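Local coordinates for fucolectin-related protein (Streptococcus pneumoniae, PDB 2WMF) that probably hydrolyses glycosidic bonds in host blood group antigens, as a family 98 glycoside hydrolase, at residues N441-M447 with L458-P464. Sequence-based numbering, arbitrary orientation.
Sequences NKNQQVM and LSLDLTP
Val446 and Leu460 pair at the heart of an antiparallel beta hairpin, two neighbouring strands of a six-stranded sheet in the C-terminal region of the hydrolase. Val446 N donates to Leu460 O at 3.0 Å and Leu460 N returns the bond to Val446 O; Gln444 and Leu462 repeat this reciprocal pairing two residues along. Side chains of these two pairs share the buried face, where Val446 CG2 lies alongside Leu460 CB at 4.1 Å and Leu460 and Leu462 pack on Ile433 of the facing sheet. The amide of Gln444 is buried there too, with OE1 bonded to the backbone N of Ser436. The other face, carrying Gln445, Asp461, Met447 and Ser459, is mostly polar and partly exposed, and the Met447–Ser459 pair touches lightly there, with Met447 CG 3.5 Å from Ser459 OG. Here a chi1 of -175°, with CG anti to the backbone N, carries the carboxylate of Asp461 across to the 441-447 segment, where OD1 is a shared acceptor. Asn443 ND2 bonds OD1 of Asp461 at 3.2 Å from one side of the carboxylate plane. From the opposite face Gln445, its chain bent at chi2 (76°), brings NE2 to the same OD1 at 2.9 Å, in an almost straight bond (176° at the hydrogen).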
ATOM      1  N   ASN A 441      -3.719   7.270 -21.192  1.00  8.86           N
ATOM      2  CA  ASN A 441      -3.497   6.044 -21.881  1.00  9.12           C
ATOM      3  C   ASN A 441      -2.299   6.106 -22.825  1.00  9.23           C
ATOM      4  O   ASN A 441      -2.448   6.188 -24.047  1.00 10.23           O
ATOM      5  CB  ASN A 441      -4.789   5.605 -22.628  1.00  9.25           C
ATOM      6  CG  ASN A 441      -4.680   4.193 -23.168  1.00 10.91           C
ATOM      7  OD1 ASN A 441      -3.758   3.446 -22.803  1.00 12.72           O
ATOM      8  ND2 ASN A 441      -5.637   3.811 -24.007  1.00 13.40           N
ATOM      9  N   LYS A 442      -1.095   6.059 -22.244  1.00  8.99           N
ATOM     10  CA  LYS A 442       0.160   6.196 -22.978  1.00  8.47           C
ATOM     11  C   LYS A 442       1.188   5.203 -22.447  1.00  8.79           C
ATOM     12  O   LYS A 442       1.323   5.039 -21.247  1.00  8.18           O
ATOM     13  CB  LYS A 442       0.728   7.629 -22.913  1.00  9.06           C
ATOM     14  CG  LYS A 442      -0.150   8.668 -23.632  1.00 10.21           C
ATOM     15  CD  LYS A 442      -0.089   8.597 -25.173  1.00 12.18           C
ATOM     16  CE  LYS A 442      -1.279   9.298 -25.810  1.00 13.64           C
ATOM     17  NZ  LYS A 442      -1.245   9.145 -27.316  1.00 15.73           N
ATOM     18  N   ASN A 443       1.855   4.526 -23.354  1.00  7.93           N
ATOM     19  CA  ASN A 443       2.877   3.539 -22.983  1.00  7.82           C
ATOM     20  C   ASN A 443       4.165   4.197 -22.549  1.00  8.26           C
ATOM     21  O   ASN A 443       4.456   5.327 -22.927  1.00  7.97           O
ATOM     22  CB  ASN A 443       3.223   2.625 -24.166  1.00  8.61           C
ATOM     23  CG  ASN A 443       2.180   1.541 -24.422  1.00  9.26           C
ATOM     24  OD1 ASN A 443       0.998   1.694 -24.097  1.00  9.82           O
ATOM     25  ND2 ASN A 443       2.647   0.392 -24.979  1.00 14.57           N
ATOM     26  N   GLN A 444       4.936   3.470 -21.727  1.00  8.12           N
ATOM     27  CA  GLN A 444       6.276   3.881 -21.333  1.00  8.09           C
ATOM     28  C   GLN A 444       7.248   2.746 -21.591  1.00  8.43           C
ATOM     29  O   GLN A 444       6.878   1.563 -21.572  1.00  9.13           O
ATOM     30  CB  GLN A 444       6.310   4.349 -19.880  1.00  8.30           C
ATOM     31  CG  GLN A 444       5.453   5.579 -19.622  1.00  8.99           C
ATOM     32  CD  GLN A 444       5.394   5.994 -18.137  1.00  7.92           C
ATOM     33  OE1 GLN A 444       5.715   5.198 -17.252  1.00  8.52           O
ATOM     34  NE2 GLN A 444       4.931   7.225 -17.870  1.00  7.56           N
ATOM     35  N   GLN A 445       8.507   3.136 -21.760  1.00  8.52           N
ATOM     36  CA  GLN A 445       9.570   2.194 -22.043  1.00  8.95           C
ATOM     37  C   GLN A 445      10.708   2.384 -21.046  1.00  9.23           C
ATOM     38  O   GLN A 445      10.971   3.495 -20.586  1.00  8.92           O
ATOM     39  CB  GLN A 445      10.101   2.365 -23.476  1.00 10.10           C
ATOM     40  CG  GLN A 445       9.052   2.202 -24.563  1.00 12.01           C
ATOM     41  CD  GLN A 445       8.115   3.395 -24.716  1.00 10.74           C
ATOM     42  OE1 GLN A 445       8.555   4.543 -24.703  1.00 11.48           O
ATOM     43  NE2 GLN A 445       6.809   3.116 -24.934  1.00 11.19           N
ATOM     44  N   VAL A 446      11.356   1.256 -20.716  1.00  8.33           N
ATOM     45  CA  VAL A 446      12.587   1.270 -19.985  1.00  8.99           C
ATOM     46  C   VAL A 446      13.587   0.369 -20.677  1.00  8.38           C
ATOM     47  O   VAL A 446      13.227  -0.668 -21.246  1.00  9.83           O
ATOM     48  CB  VAL A 446      12.401   0.858 -18.493  1.00  9.22           C
ATOM     49  CG1 VAL A 446      11.470   1.873 -17.749  1.00 10.47           C
ATOM     50  CG2 VAL A 446      11.903  -0.556 -18.287  1.00  8.83           C
ATOM     51  N   MET A 447      14.838   0.804 -20.591  1.00  9.55           N
ATOM     52  CA  MET A 447      16.005  -0.015 -20.974  1.00  8.60           C
ATOM     53  C   MET A 447      16.847  -0.132 -19.719  1.00  9.04           C
ATOM     54  O   MET A 447      17.355   0.853 -19.213  1.00  9.54           O
ATOM     55  CB  MET A 447      16.810   0.655 -22.094  1.00 10.53           C
ATOM     56  CG  MET A 447      17.894  -0.234 -22.632  1.00 12.76           C
ATOM     57  SD  MET A 447      19.376  -0.459 -21.644  1.00 20.32           S
ATOM     58  CE  MET A 447      19.971   1.221 -21.246  1.00 19.96           C
ATOM     59  N   LEU A 458      17.899  -5.461 -20.605  1.00 10.27           N
ATOM     60  CA  LEU A 458      16.522  -5.935 -20.733  1.00 10.38           C
ATOM     61  C   LEU A 458      15.663  -4.697 -20.922  1.00 10.32           C
ATOM     62  O   LEU A 458      15.723  -3.755 -20.138  1.00 10.95           O
ATOM     63  CB  LEU A 458      16.134  -6.736 -19.485  1.00 11.36           C
ATOM     64  CG  LEU A 458      14.762  -7.379 -19.417  1.00 12.57           C
ATOM     65  CD1 LEU A 458      14.776  -8.539 -18.425  1.00 16.80           C
ATOM     66  CD2 LEU A 458      13.688  -6.379 -18.984  1.00 16.38           C
ATOM     67  N   SER A 459      14.912  -4.672 -21.999  1.00  9.69           N
ATOM     68  CA  SER A 459      13.952  -3.599 -22.205  1.00  8.72           C
ATOM     69  C   SER A 459      12.492  -4.047 -22.067  1.00  8.21           C
ATOM     70  O   SER A 459      12.139  -5.190 -22.337  1.00  7.73           O
ATOM     71  CB  SER A 459      14.167  -3.065 -23.625  1.00  9.67           C
ATOM     72  OG  SER A 459      15.461  -2.472 -23.715  1.00 11.75           O
ATOM     73  N   LEU A 460      11.626  -3.083 -21.708  1.00  9.30           N
ATOM     74  CA  LEU A 460      10.190  -3.319 -21.599  1.00  9.50           C
ATOM     75  C   LEU A 460       9.417  -2.153 -22.219  1.00  8.87           C
ATOM     76  O   LEU A 460       9.790  -0.961 -22.023  1.00  9.21           O
ATOM     77  CB  LEU A 460       9.728  -3.477 -20.124  1.00  8.94           C
ATOM     78  CG  LEU A 460      10.139  -4.776 -19.441  1.00 10.67           C
ATOM     79  CD1 LEU A 460      10.059  -4.625 -17.918  1.00 13.31           C
ATOM     80  CD2 LEU A 460       9.138  -5.846 -19.896  1.00 15.40           C
ATOM     81  N   ASP A 461       8.346  -2.510 -22.930  1.00  9.03           N
ATOM     82  CA  ASP A 461       7.328  -1.578 -23.389  1.00  9.77           C
ATOM     83  C   ASP A 461       6.084  -1.963 -22.626  1.00  9.40           C
ATOM     84  O   ASP A 461       5.622  -3.117 -22.704  1.00  9.40           O
ATOM     85  CB  ASP A 461       7.144  -1.650 -24.910  1.00  9.36           C
ATOM     86  CG  ASP A 461       6.173  -0.619 -25.452  1.00 10.78           C
ATOM     87  OD1 ASP A 461       5.888   0.379 -24.796  1.00 11.99           O
ATOM     88  OD2 ASP A 461       5.696  -0.835 -26.602  1.00 19.85           O
ATOM     89  N   LEU A 462       5.566  -0.967 -21.877  1.00  9.50           N
ATOM     90  CA  LEU A 462       4.548  -1.186 -20.865  1.00  9.29           C
ATOM     91  C   LEU A 462       3.332  -0.285 -21.111  1.00  8.21           C
ATOM     92  O   LEU A 462       3.467   0.911 -21.184  1.00  9.04           O
ATOM     93  CB  LEU A 462       5.053  -0.808 -19.485  1.00 10.09           C
ATOM     94  CG  LEU A 462       6.364  -1.423 -19.025  1.00 10.14           C
ATOM     95  CD1 LEU A 462       7.158  -0.476 -18.087  1.00 13.68           C
ATOM     96  CD2 LEU A 462       6.041  -2.781 -18.423  1.00 13.92           C
ATOM     97  N   THR A 463       2.161  -0.881 -21.211  1.00  8.11           N
ATOM     98  CA  THR A 463       0.945  -0.100 -21.247  1.00  7.89           C
ATOM     99  C   THR A 463       0.624   0.398 -19.850  1.00  7.67           C
ATOM    100  O   THR A 463       1.158  -0.126 -18.853  1.00  7.44           O
ATOM    101  CB  THR A 463      -0.265  -0.886 -21.807  1.00  6.26           C
ATOM    102  OG1 THR A 463      -0.695  -1.890 -20.865  1.00 10.46           O
ATOM    103  CG2 THR A 463       0.017  -1.519 -23.182  1.00  9.00           C
ATOM    104  N   PRO A 464      -0.261   1.404 -19.743  1.00  8.04           N
ATOM    105  CA  PRO A 464      -0.672   1.794 -18.418  1.00  8.33           C
ATOM    106  C   PRO A 464      -1.183   0.649 -17.540  1.00  7.87           C
ATOM    107  O   PRO A 464      -1.779  -0.299 -18.027  1.00  8.06           O
ATOM    108  CB  PRO A 464      -1.765   2.841 -18.674  1.00  8.67           C
ATOM    109  CG  PRO A 464      -1.380   3.472 -20.015  1.00  8.38           C
ATOM    110  CD  PRO A 464      -0.827   2.292 -20.803  1.00  8.92           C
TER